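Epoxide hydrolase (Aspergillus niger, PDB 3G02) probably hydrolyses epoxides to vicinal diols as an alpha/beta-hydrolase-fold enzyme, here in an enantioselective variant obtained by directed evolution. Local coordinates at residues 281-287 with 374-380; 118-124 with 298-302; 112-118 with 189-195; 127-132 with 382-386. The protein carries 9 engineered substitutions. All blocks are in the same frame, centred on the assembly; numbering follows the deposited sequence. Where two conformers were deposited one is given.

Contact 1 of 4, residues 281-287 with 374-380; sequences KYLQWVD and GHFAALE
Glu-380 OE1 is gripped by two backbone N-H groups, one from each side of the contact: Asp-287 N donates to it at 2.8 Å and nearly straight, while Gly-374 N comes from the opposite face of the carboxylate plane. The other oxygen, Glu-380 OE2, accepts from Phe-376 N on its anti side, tilted 23° out of plane, so three bonds fix the rotation of the carboxylate. A backbone link runs alongside, His-375 N to Trp-285 O at 2.9 Å.

Aromatic packing follows. Tyr-282 and Phe-376 form an offset stack, centroids 4.6 Å apart and planes at 14°. Trp-285 turns the edge of its six-membered ring toward the face of His-375, with Trp-285 CE3 at 3.5 Å from His-375 CD2. The imidazole gets there because its CG is anti to the backbone N (chi1 175°), which carries the ring alongside the indole. Val-286 CG1 closes in on Phe-376 CD2 at 3.7 Å.

His-375 is a predicted active-site proton donor, and its ND1 is hydrogen-bonded to Asp-349. The chemistry implies a histidine positioned from several directions: by its own backbone N-H, by the indole against its ring, and by a glutamate that ties down the residues before and after it.

Contact 2 of 4, residues 118-124 with 298-302; sequences WPGSFVE and MVSLY
Trp-118 and Pro-119, preceded by His-116 and Gly-117, complete a sequence consistent with the HGxP motif of alpha/beta-hydrolase-fold epoxide hydrolases. The loop carrying it follows strand 110-115 and packs against helix 292-304, and a cis peptide bond before Pro-119 shapes it beside the predicted catalytic residues. Tyr-302 extends from the helix to the loop and meets this turn with its hydroxyl. Tyr-302 OH donates to Gly-120 O at 2.6 Å, lying in the carbonyl plane on a lone pair, and the same oxygen sits at the edge of the phenol ring. A short bond of this kind pins the end of the tyrosine to the backbone of the loop.

On its other flank the Tyr-302 ring turns an edge toward the face of the five-membered ring of Trp-118 in an offset edge-to-face pair, with planes at 74° and Tyr-302 CE2 at 3.8 Å from Trp-118 NE1. Pro-119 CB lies over the indole, 3.5 Å above its plane. A water gives a second polar link: it donates to Pro-119 O at 2.9 Å and, weakly, to Met-298 O.

Farther along the loop the contact becomes apolar. Leu-301 CD2 touches Ser-121 OG, which accepts from Val-123 N in an ST turn. In one of the two conformers of Val-123, its CG2 meets Leu-301 CD2 and its CG1 meets Met-298 CE.

Around this core, Ile-278 of helix 271-284 packs on Trp-118, Pro-119 and Tyr-302. Helix 75-82 covers Val-123 and Leu-301, and Leu-379 of helix 377-380 touches Met-298 and Glu-124.

Contact 3 of 4, residues 112-118 with 189-195; sequences IALLHGW and IQGGDIG
Backbone pairing comes first: strands 112-115 and 189-191 run parallel at the centre of the alpha/beta-hydrolase sheet, and the second leads into a Gly-x-Asp-x-Gly sequence consistent with the nucleophile elbow of this fold. Gln-190 bridges the neighbouring strand with both backbone polar atoms, Gln-190 N donating to Ala-113 O at 2.9 Å and Gln-190 O accepting from Leu-115 N at 2.8 Å. Past the last bridge, Gly-192 N makes a weak bond to Leu-115 O.

Apolar contacts divide between the two faces of the sheet. On one, Ala-113 CB meets Ile-189 CD1 at 3.7 Å, and Leu-115 CD1 lies 3.8 Å from Ile-189 CG2. Across the sheet, Leu-114 packs on the CB of Gln-190. The amide of Gln-190 turns elsewhere, its OE1 hydrogen-bonded to Asn-215 and His-213. Beyond the strands, Ile-194 CD1 rests on Trp-118 CB at 3.9 Å.

At the elbow the chain passes close to its partner at Gly-117, whose CA is 3.5 Å from Asp-193 OD2. Asp-193, the predicted nucleophile, has positive phi (53°), the strained backbone expected between strand and helix in such an elbow. Its side chain also lies beside His-375. In relatives, amides of the HGxP loop and of the residue after the nucleophile form the oxyanion hole, and the N-H groups of Trp-118 and Ile-194 are consistent with it. Two amide N-H groups hold the carboxylate oxygen Asp-193 OD2, that of Trp-118 from across the contact and that of Ile-194 from the same turn, each at 2.9 Å and from opposite faces of the carboxylate plane.

Contact 4 of 4, residues 127-132 with 382-386; sequences PILQLF and PRELK
Helices 127-132 and 382-386 cross at -70°, their axes 9.4 Å apart at the closest, with Ile-128 and Pro-382 nearest along the backbone. The contact is made by side chains, chiefly apolar carbon and a lysine's aliphatic stem. In Lys-386, CG anti to the backbone N (chi1 173°) and an extended chain carry CD and CE over the Phe-132 ring; the bend at chi4 directs only NZ. Lys-386 CE sits 3.6 Å from the centroid of Phe-132, almost on the ring normal, as a CH-pi contact, and NZ follows at 4.8 Å from that centroid in a cation-pi arrangement. NZ also has a salt bridge to Glu-135, so ring and carboxylate together hold the ammonium.

Leu-131 CB presses on Lys-386 CD at 3.6 Å, while Leu-131 CD2 covers one face of the Arg-383 guanidinium. Near the start of both helices, Pro-127 CB meets Pro-382 CB at 3.8 Å. Ile-128 reaches deeper, its CG1 3.8 Å from Pro-382 CB and its CD1 beside Leu-385 CD2.

Such packing joins two helices on one side of the central sheet, Leu-129 and Phe-132 resting on strands 95-102 and 143-148 and Leu-385 on Gln-190 of strand 187-191, layered as in an alpha/beta-hydrolase fold.

Overall arrangement
Contacts 1, 2 and 3 are buried and converge on the predicted active site, whereas contact 4 is only partly buried and lies toward the outside, between helices. Contact 3 supplies two central strands and the predicted nucleophile; contact 1 brings the histidine up to it, His-375 CE1 lying 3.0 Å from Asp-193 OD1. Contact 2 shares Trp-118 with contact 3 and probably meets contact 1 through a hydrogen bond between Tyr-282 OH and Pro-119 O. Chemistry follows place: backbone ladders in the sheet, carboxylates held by amides and packed aromatic rings near the site, and apolar carbon with a lysine over a ring at contact 4, where Leu-385 touches Ala-377 and Ala-378 of contact 1.

Contact 1 of 4, residues 281-287 with 374-380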
# COMPACT_ATOMS: atom_id res chain seq x y z
N LYS A 281 -2.60 -10.15 -6.56
CA LYS A 281 -2.50 -11.32 -5.69
C LYS A 281 -3.07 -12.58 -6.34
O LYS A 281 -2.50 -13.66 -6.19
CB LYS A 281 -3.14 -11.04 -4.32
CG LYS A 281 -2.60 -9.78 -3.61
CD LYS A 281 -1.07 -9.65 -3.71
CE LYS A 281 -0.56 -8.49 -2.87
NZ LYS A 281 0.92 -8.28 -3.03
N TYR A 282 -4.16 -12.44 -7.09
CA TYR A 282 -4.65 -13.59 -7.86
C TYR A 282 -3.66 -14.03 -8.93
O TYR A 282 -3.67 -15.20 -9.33
CB TYR A 282 -6.03 -13.31 -8.46
CG TYR A 282 -7.16 -13.49 -7.47
CD1 TYR A 282 -7.55 -14.77 -7.06
CD2 TYR A 282 -7.84 -12.40 -6.95
CE1 TYR A 282 -8.59 -14.95 -6.15
CE2 TYR A 282 -8.89 -12.56 -6.05
CZ TYR A 282 -9.26 -13.83 -5.65
OH TYR A 282 -10.29 -14.01 -4.75
N LEU A 283 -2.81 -13.12 -9.39
CA LEU A 283 -1.76 -13.48 -10.34
C LEU A 283 -0.55 -14.12 -9.67
O LEU A 283 -0.02 -15.13 -10.15
CB LEU A 283 -1.31 -12.25 -11.13
CG LEU A 283 -2.29 -11.67 -12.15
CD1 LEU A 283 -1.72 -10.38 -12.71
CD2 LEU A 283 -2.58 -12.66 -13.27
N GLN A 284 -0.09 -13.54 -8.56
CA GLN A 284 1.18 -13.94 -7.96
C GLN A 284 1.09 -15.13 -7.02
O GLN A 284 2.08 -15.83 -6.80
CB GLN A 284 1.82 -12.76 -7.21
CG GLN A 284 2.23 -11.60 -8.11
CD GLN A 284 3.11 -10.59 -7.40
OE1 GLN A 284 3.35 -10.69 -6.19
NE2 GLN A 284 3.60 -9.62 -8.15
N TRP A 285 -0.09 -15.34 -6.44
CA TRP A 285 -0.22 -16.28 -5.33
C TRP A 285 -0.59 -17.70 -5.73
O TRP A 285 -0.57 -18.60 -4.89
CB TRP A 285 -1.24 -15.75 -4.34
CG TRP A 285 -0.79 -14.56 -3.55
CD1 TRP A 285 0.40 -13.88 -3.67
CD2 TRP A 285 -1.52 -13.91 -2.50
NE1 TRP A 285 0.45 -12.85 -2.75
CE2 TRP A 285 -0.72 -12.85 -2.02
CE3 TRP A 285 -2.78 -14.13 -1.92
CZ2 TRP A 285 -1.14 -12.01 -0.99
CZ3 TRP A 285 -3.20 -13.30 -0.90
CH2 TRP A 285 -2.38 -12.24 -0.44
N VAL A 286 -0.94 -17.89 -7.00
CA VAL A 286 -1.35 -19.20 -7.50
C VAL A 286 -0.17 -19.96 -8.11
O VAL A 286 0.88 -19.38 -8.41
CB VAL A 286 -2.49 -19.08 -8.55
CG1 VAL A 286 -3.74 -18.48 -7.92
CG2 VAL A 286 -2.04 -18.27 -9.77
N ASP A 287 -0.36 -21.27 -8.28
CA ASP A 287 0.57 -22.09 -9.04
C ASP A 287 0.26 -21.91 -10.53
O ASP A 287 0.94 -21.15 -11.22
CB ASP A 287 0.47 -23.55 -8.60
CG ASP A 287 1.46 -24.45 -9.31
OD1 ASP A 287 2.26 -23.97 -10.15
OD2 ASP A 287 1.43 -25.67 -9.02
N GLY A 374 -0.93 -23.56 -5.30
CA GLY A 374 -0.51 -22.35 -4.62
C GLY A 374 -1.39 -22.01 -3.42
O GLY A 374 -1.90 -22.89 -2.74
N HIS A 375 -1.56 -20.71 -3.19
CA HIS A 375 -2.23 -20.22 -2.00
C HIS A 375 -3.74 -20.48 -1.95
O HIS A 375 -4.28 -20.76 -0.88
CB HIS A 375 -1.97 -18.72 -1.85
CG HIS A 375 -2.72 -18.10 -0.72
ND1 HIS A 375 -2.36 -18.30 0.60
CD2 HIS A 375 -3.81 -17.30 -0.70
CE1 HIS A 375 -3.20 -17.64 1.38
NE2 HIS A 375 -4.09 -17.03 0.62
N PHE A 376 -4.40 -20.35 -3.09
CA PHE A 376 -5.85 -20.49 -3.15
C PHE A 376 -6.23 -21.97 -3.31
O PHE A 376 -6.82 -22.37 -4.31
CB PHE A 376 -6.43 -19.63 -4.28
CG PHE A 376 -6.24 -18.15 -4.08
CD1 PHE A 376 -7.11 -17.43 -3.28
CD2 PHE A 376 -5.19 -17.47 -4.70
CE1 PHE A 376 -6.94 -16.06 -3.08
CE2 PHE A 376 -5.03 -16.10 -4.53
CZ PHE A 376 -5.90 -15.39 -3.71
N ALA A 377 -5.90 -22.76 -2.29
CA ALA A 377 -6.01 -24.22 -2.36
C ALA A 377 -7.40 -24.72 -2.76
O ALA A 377 -7.51 -25.62 -3.59
CB ALA A 377 -5.57 -24.86 -1.06
N ALA A 378 -8.44 -24.14 -2.18
CA ALA A 378 -9.81 -24.55 -2.50
C ALA A 378 -10.17 -24.29 -3.97
O ALA A 378 -10.93 -25.06 -4.56
CB ALA A 378 -10.81 -23.87 -1.57
N LEU A 379 -9.62 -23.23 -4.54
CA LEU A 379 -9.82 -22.91 -5.96
C LEU A 379 -8.90 -23.70 -6.88
O LEU A 379 -9.31 -24.13 -7.96
CB LEU A 379 -9.59 -21.42 -6.22
CG LEU A 379 -10.62 -20.39 -5.79
CD1 LEU A 379 -10.16 -19.02 -6.24
CD2 LEU A 379 -11.99 -20.70 -6.37
N GLU A 380 -7.65 -23.86 -6.47
CA GLU A 380 -6.61 -24.42 -7.33
C GLU A 380 -6.60 -25.94 -7.31
O GLU A 380 -6.46 -26.58 -8.35
CB GLU A 380 -5.24 -23.92 -6.89
CG GLU A 380 -4.99 -22.44 -7.10
CD GLU A 380 -3.60 -22.04 -6.68
OE1 GLU A 380 -2.63 -22.58 -7.26
OE2 GLU A 380 -3.48 -21.21 -5.76

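Contact 2 of 4, residues 118-124 with 298-302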
# COMPACT_ATOMS: atom_id res chain seq x y z
N TRP A 118 -8.53 -13.37 2.99
CA TRP A 118 -8.49 -12.23 2.07
C TRP A 118 -7.46 -12.53 0.98
O TRP A 118 -6.37 -13.00 1.29
CB TRP A 118 -8.07 -10.96 2.84
CG TRP A 118 -8.15 -9.72 1.99
CD1 TRP A 118 -9.16 -8.80 1.96
CD2 TRP A 118 -7.17 -9.27 1.03
NE1 TRP A 118 -8.89 -7.81 1.04
CE2 TRP A 118 -7.67 -8.08 0.46
CE3 TRP A 118 -5.93 -9.76 0.60
CZ2 TRP A 118 -6.98 -7.38 -0.53
CZ3 TRP A 118 -5.23 -9.06 -0.38
CH2 TRP A 118 -5.76 -7.88 -0.93
N PRO A 119 -7.77 -12.21 -0.29
CA PRO A 119 -8.95 -11.55 -0.85
C PRO A 119 -10.00 -12.55 -1.32
O PRO A 119 -10.61 -12.35 -2.38
CB PRO A 119 -8.38 -10.79 -2.04
CG PRO A 119 -7.31 -11.72 -2.56
CD PRO A 119 -6.77 -12.48 -1.35
N GLY A 120 -10.20 -13.60 -0.54
CA GLY A 120 -11.17 -14.62 -0.88
C GLY A 120 -12.56 -14.38 -0.33
O GLY A 120 -12.92 -13.26 0.07
N SER A 121 -13.36 -15.44 -0.33
CA SER A 121 -14.75 -15.38 0.10
C SER A 121 -15.32 -16.78 0.13
O SER A 121 -14.65 -17.75 -0.23
CB SER A 121 -15.57 -14.52 -0.87
OG SER A 121 -15.72 -15.20 -2.10
N PHE A 122 -16.59 -16.88 0.51
CA PHE A 122 -17.30 -18.16 0.53
C PHE A 122 -17.25 -18.90 -0.81
O PHE A 122 -17.27 -20.14 -0.85
CB PHE A 122 -18.75 -17.96 0.99
CG PHE A 122 -19.64 -17.31 -0.04
CD1 PHE A 122 -19.60 -15.93 -0.26
CD2 PHE A 122 -20.53 -18.08 -0.80
CE1 PHE A 122 -20.41 -15.34 -1.21
CE2 PHE A 122 -21.35 -17.49 -1.75
CZ PHE A 122 -21.30 -16.12 -1.96
N VAL A 123 -17.16 -18.13 -1.89
CA VAL A 123 -17.17 -18.65 -3.26
C VAL A 123 -15.99 -19.59 -3.51
O VAL A 123 -16.09 -20.54 -4.28
CB VAL A 123 -17.18 -17.50 -4.29
CG1 VAL A 123 -17.30 -18.04 -5.72
CG2 VAL A 123 -18.31 -16.54 -4.00
N GLU A 124 -14.87 -19.32 -2.84
CA GLU A 124 -13.69 -20.16 -3.00
C GLU A 124 -13.95 -21.63 -2.72
O GLU A 124 -13.21 -22.50 -3.20
CB GLU A 124 -12.57 -19.67 -2.09
CG GLU A 124 -12.00 -18.35 -2.50
CD GLU A 124 -10.86 -17.92 -1.61
OE1 GLU A 124 -10.98 -18.06 -0.38
OE2 GLU A 124 -9.85 -17.43 -2.15
N MET A 298 -14.31 -12.44 -8.94
CA MET A 298 -13.95 -12.20 -7.54
C MET A 298 -13.85 -10.72 -7.21
O MET A 298 -14.31 -10.27 -6.17
CB MET A 298 -12.64 -12.91 -7.17
CG MET A 298 -12.67 -14.43 -7.32
SD MET A 298 -14.11 -15.24 -6.57
CE MET A 298 -13.50 -16.93 -6.44
N VAL A 299 -13.23 -9.97 -8.12
CA VAL A 299 -13.09 -8.53 -7.93
C VAL A 299 -14.46 -7.82 -8.01
O VAL A 299 -14.75 -6.95 -7.19
CB VAL A 299 -12.07 -7.91 -8.92
CG1 VAL A 299 -12.06 -6.40 -8.85
CG2 VAL A 299 -10.66 -8.44 -8.62
N SER A 300 -15.29 -8.22 -8.97
CA SER A 300 -16.64 -7.66 -9.09
C SER A 300 -17.46 -7.94 -7.84
O SER A 300 -18.18 -7.07 -7.35
CB SER A 300 -17.36 -8.19 -10.33
OG SER A 300 -16.68 -7.81 -11.51
N LEU A 301 -17.35 -9.16 -7.31
CA LEU A 301 -18.02 -9.55 -6.08
C LEU A 301 -17.61 -8.64 -4.92
O LEU A 301 -18.47 -8.14 -4.19
CB LEU A 301 -17.72 -11.02 -5.75
CG LEU A 301 -18.22 -11.58 -4.42
CD1 LEU A 301 -19.75 -11.53 -4.30
CD2 LEU A 301 -17.70 -13.00 -4.24
N TYR A 302 -16.31 -8.42 -4.77
CA TYR A 302 -15.81 -7.49 -3.75
C TYR A 302 -16.33 -6.07 -3.98
O TYR A 302 -16.73 -5.38 -3.03
CB TYR A 302 -14.28 -7.48 -3.73
CG TYR A 302 -13.66 -8.38 -2.69
CD1 TYR A 302 -14.04 -9.72 -2.57
CD2 TYR A 302 -12.68 -7.89 -1.82
CE1 TYR A 302 -13.46 -10.55 -1.61
CE2 TYR A 302 -12.09 -8.71 -0.87
CZ TYR A 302 -12.49 -10.04 -0.77
OH TYR A 302 -11.91 -10.84 0.18
O HOH W 1 -11.54 -10.84 -4.62

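Contact 3 of 4, residues 112-118 with 189-195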
# COMPACT_ATOMS: atom_id res chain seq x y z
N ILE A 112 -18.86 -29.35 9.75
CA ILE A 112 -17.60 -28.70 9.40
C ILE A 112 -17.90 -27.28 8.92
O ILE A 112 -18.80 -27.08 8.10
CB ILE A 112 -16.82 -29.45 8.28
CG1 ILE A 112 -16.67 -30.94 8.61
CG2 ILE A 112 -15.44 -28.83 8.07
CD1 ILE A 112 -16.18 -31.78 7.44
N ALA A 113 -17.16 -26.31 9.44
CA ALA A 113 -17.16 -24.96 8.88
C ALA A 113 -15.83 -24.73 8.17
O ALA A 113 -14.77 -25.03 8.72
CB ALA A 113 -17.38 -23.90 9.96
N LEU A 114 -15.91 -24.21 6.95
CA LEU A 114 -14.73 -23.96 6.14
C LEU A 114 -14.56 -22.46 5.99
O LEU A 114 -15.48 -21.77 5.57
CB LEU A 114 -14.86 -24.65 4.77
CG LEU A 114 -15.08 -26.18 4.82
CD1 LEU A 114 -16.55 -26.53 4.74
CD2 LEU A 114 -14.31 -26.88 3.71
N LEU A 115 -13.37 -21.98 6.35
CA LEU A 115 -13.14 -20.55 6.54
C LEU A 115 -12.17 -19.94 5.54
O LEU A 115 -11.01 -20.34 5.45
CB LEU A 115 -12.63 -20.27 7.96
CG LEU A 115 -13.42 -20.84 9.14
CD1 LEU A 115 -12.79 -20.37 10.44
CD2 LEU A 115 -14.89 -20.43 9.07
N HIS A 116 -12.68 -18.95 4.80
CA HIS A 116 -11.90 -18.21 3.82
C HIS A 116 -11.03 -17.13 4.48
O HIS A 116 -11.09 -16.92 5.70
CB HIS A 116 -12.85 -17.60 2.77
CG HIS A 116 -13.56 -16.36 3.24
ND1 HIS A 116 -14.87 -16.36 3.67
CD2 HIS A 116 -13.13 -15.08 3.34
CE1 HIS A 116 -15.21 -15.13 4.02
NE2 HIS A 116 -14.17 -14.34 3.83
N GLY A 117 -10.24 -16.45 3.67
CA GLY A 117 -9.48 -15.28 4.11
C GLY A 117 -9.58 -14.17 3.08
O GLY A 117 -10.60 -14.04 2.38
N TRP A 118 -8.53 -13.37 2.99
CA TRP A 118 -8.49 -12.23 2.07
C TRP A 118 -7.46 -12.53 0.98
O TRP A 118 -6.37 -13.00 1.29
CB TRP A 118 -8.07 -10.96 2.84
CG TRP A 118 -8.15 -9.72 1.99
CD1 TRP A 118 -9.16 -8.80 1.96
CD2 TRP A 118 -7.17 -9.27 1.03
NE1 TRP A 118 -8.89 -7.81 1.04
CE2 TRP A 118 -7.67 -8.08 0.46
CE3 TRP A 118 -5.93 -9.76 0.60
CZ2 TRP A 118 -6.98 -7.38 -0.53
CZ3 TRP A 118 -5.23 -9.06 -0.38
CH2 TRP A 118 -5.76 -7.88 -0.93
N ILE A 189 -13.24 -27.41 12.19
CA ILE A 189 -12.90 -26.24 11.37
C ILE A 189 -11.86 -26.61 10.32
O ILE A 189 -10.86 -27.25 10.63
CB ILE A 189 -12.36 -25.08 12.24
CG1 ILE A 189 -13.44 -24.56 13.19
CG2 ILE A 189 -11.82 -23.93 11.36
CD1 ILE A 189 -14.69 -24.00 12.51
N GLN A 190 -12.12 -26.20 9.08
CA GLN A 190 -11.13 -26.20 8.02
C GLN A 190 -10.84 -24.73 7.74
O GLN A 190 -11.77 -23.94 7.60
CB GLN A 190 -11.68 -26.88 6.76
CG GLN A 190 -10.61 -27.43 5.80
CD GLN A 190 -9.76 -26.35 5.16
OE1 GLN A 190 -8.53 -26.37 5.25
NE2 GLN A 190 -10.41 -25.41 4.49
N GLY A 191 -9.57 -24.36 7.71
CA GLY A 191 -9.21 -22.96 7.49
C GLY A 191 -7.97 -22.76 6.65
O GLY A 191 -7.05 -23.59 6.64
N GLY A 192 -7.96 -21.65 5.92
CA GLY A 192 -6.79 -21.16 5.21
C GLY A 192 -6.69 -19.66 5.41
O GLY A 192 -7.66 -19.03 5.84
N ASP A 193 -5.52 -19.10 5.13
CA ASP A 193 -5.29 -17.66 5.22
C ASP A 193 -5.72 -17.12 6.59
O ASP A 193 -5.44 -17.74 7.62
CB ASP A 193 -6.01 -16.96 4.07
CG ASP A 193 -5.42 -15.61 3.76
OD1 ASP A 193 -4.29 -15.58 3.24
OD2 ASP A 193 -6.07 -14.59 4.06
N ILE A 194 -6.41 -15.98 6.63
CA ILE A 194 -6.90 -15.41 7.89
C ILE A 194 -7.81 -16.41 8.60
O ILE A 194 -7.76 -16.54 9.83
CB ILE A 194 -7.60 -14.06 7.66
CG1 ILE A 194 -6.58 -13.03 7.16
CG2 ILE A 194 -8.28 -13.56 8.95
CD1 ILE A 194 -7.20 -11.80 6.52
N GLY A 195 -8.59 -17.16 7.83
CA GLY A 195 -9.43 -18.22 8.37
C GLY A 195 -8.67 -19.26 9.19
O GLY A 195 -9.25 -19.88 10.08

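Contact 4 of 4, residues 127-132 with 382-386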
# COMPACT_ATOMS: atom_id res chain seq x y z
N PRO A 127 -16.15 -24.95 -5.74
CA PRO A 127 -15.68 -26.20 -6.36
C PRO A 127 -15.74 -27.42 -5.44
O PRO A 127 -16.15 -28.50 -5.89
CB PRO A 127 -14.24 -25.86 -6.76
CG PRO A 127 -14.31 -24.40 -7.06
CD PRO A 127 -15.17 -23.86 -5.94
N ILE A 128 -15.37 -27.26 -4.17
CA ILE A 128 -15.44 -28.36 -3.21
C ILE A 128 -16.90 -28.76 -2.90
O ILE A 128 -17.23 -29.94 -2.86
CB ILE A 128 -14.63 -28.06 -1.92
CG1 ILE A 128 -13.13 -28.17 -2.22
CG2 ILE A 128 -15.05 -28.99 -0.77
CD1 ILE A 128 -12.22 -27.76 -1.09
N LEU A 129 -17.76 -27.77 -2.70
CA LEU A 129 -19.19 -28.05 -2.51
C LEU A 129 -19.77 -28.82 -3.69
O LEU A 129 -20.56 -29.76 -3.50
CB LEU A 129 -19.98 -26.76 -2.26
CG LEU A 129 -19.68 -25.98 -0.97
CD1 LEU A 129 -20.65 -24.82 -0.84
CD2 LEU A 129 -19.72 -26.87 0.27
N GLN A 130 -19.37 -28.45 -4.90
CA GLN A 130 -19.83 -29.13 -6.11
C GLN A 130 -19.42 -30.59 -6.13
O GLN A 130 -20.23 -31.47 -6.44
CB GLN A 130 -19.33 -28.41 -7.37
CG GLN A 130 -19.79 -29.04 -8.69
CD GLN A 130 -21.30 -28.99 -8.89
OE1 GLN A 130 -21.97 -28.06 -8.44
NE2 GLN A 130 -21.84 -30.00 -9.57
N LEU A 131 -18.17 -30.86 -5.76
CA LEU A 131 -17.68 -32.24 -5.69
C LEU A 131 -18.52 -33.06 -4.71
O LEU A 131 -18.93 -34.17 -5.03
CB LEU A 131 -16.20 -32.27 -5.30
CG LEU A 131 -15.19 -31.72 -6.32
CD1 LEU A 131 -13.83 -31.57 -5.66
CD2 LEU A 131 -15.09 -32.61 -7.56
N PHE A 132 -18.80 -32.49 -3.54
CA PHE A 132 -19.64 -33.17 -2.56
C PHE A 132 -21.05 -33.45 -3.07
O PHE A 132 -21.56 -34.56 -2.89
CB PHE A 132 -19.69 -32.39 -1.24
CG PHE A 132 -18.55 -32.71 -0.31
CD1 PHE A 132 -18.52 -33.92 0.38
CD2 PHE A 132 -17.52 -31.80 -0.11
CE1 PHE A 132 -17.48 -34.23 1.25
CE2 PHE A 132 -16.47 -32.10 0.76
CZ PHE A 132 -16.45 -33.31 1.44
N PRO A 382 -9.06 -28.22 -5.53
CA PRO A 382 -10.22 -28.60 -4.72
C PRO A 382 -10.30 -30.10 -4.41
O PRO A 382 -10.65 -30.47 -3.30
CB PRO A 382 -11.41 -28.16 -5.58
CG PRO A 382 -10.87 -28.09 -6.98
CD PRO A 382 -9.47 -27.60 -6.80
N ARG A 383 -9.95 -30.94 -5.38
CA ARG A 383 -9.98 -32.39 -5.14
C ARG A 383 -9.03 -32.81 -4.03
O ARG A 383 -9.40 -33.59 -3.15
CB ARG A 383 -9.68 -33.16 -6.43
CG ARG A 383 -10.85 -33.20 -7.38
CD ARG A 383 -10.51 -33.90 -8.69
NE ARG A 383 -11.72 -34.17 -9.47
CZ ARG A 383 -12.35 -33.27 -10.22
NH1 ARG A 383 -11.91 -32.02 -10.30
NH2 ARG A 383 -13.44 -33.62 -10.89
N GLU A 384 -7.82 -32.27 -4.07
CA GLU A 384 -6.79 -32.58 -3.08
C GLU A 384 -7.20 -32.10 -1.68
O GLU A 384 -7.08 -32.85 -0.71
CB GLU A 384 -5.45 -31.97 -3.48
CG GLU A 384 -4.74 -32.69 -4.63
CD GLU A 384 -5.29 -32.35 -6.01
OE1 GLU A 384 -6.10 -31.40 -6.15
OE2 GLU A 384 -4.90 -33.04 -6.97
N LEU A 385 -7.68 -30.87 -1.59
CA LEU A 385 -8.08 -30.32 -0.30
C LEU A 385 -9.28 -31.08 0.28
O LEU A 385 -9.30 -31.41 1.47
CB LEU A 385 -8.36 -28.82 -0.40
CG LEU A 385 -8.55 -28.08 0.94
CD1 LEU A 385 -7.29 -28.18 1.82
CD2 LEU A 385 -8.94 -26.63 0.72
N LYS A 386 -10.27 -31.36 -0.57
CA LYS A 386 -11.43 -32.16 -0.18
C LYS A 386 -11.03 -33.54 0.32
O LYS A 386 -11.51 -33.99 1.36
CB LYS A 386 -12.41 -32.29 -1.35
CG LYS A 386 -13.57 -33.24 -1.08
CD LYS A 386 -14.58 -33.20 -2.20
CE LYS A 386 -15.53 -34.38 -2.13
NZ LYS A 386 -14.82 -35.66 -2.39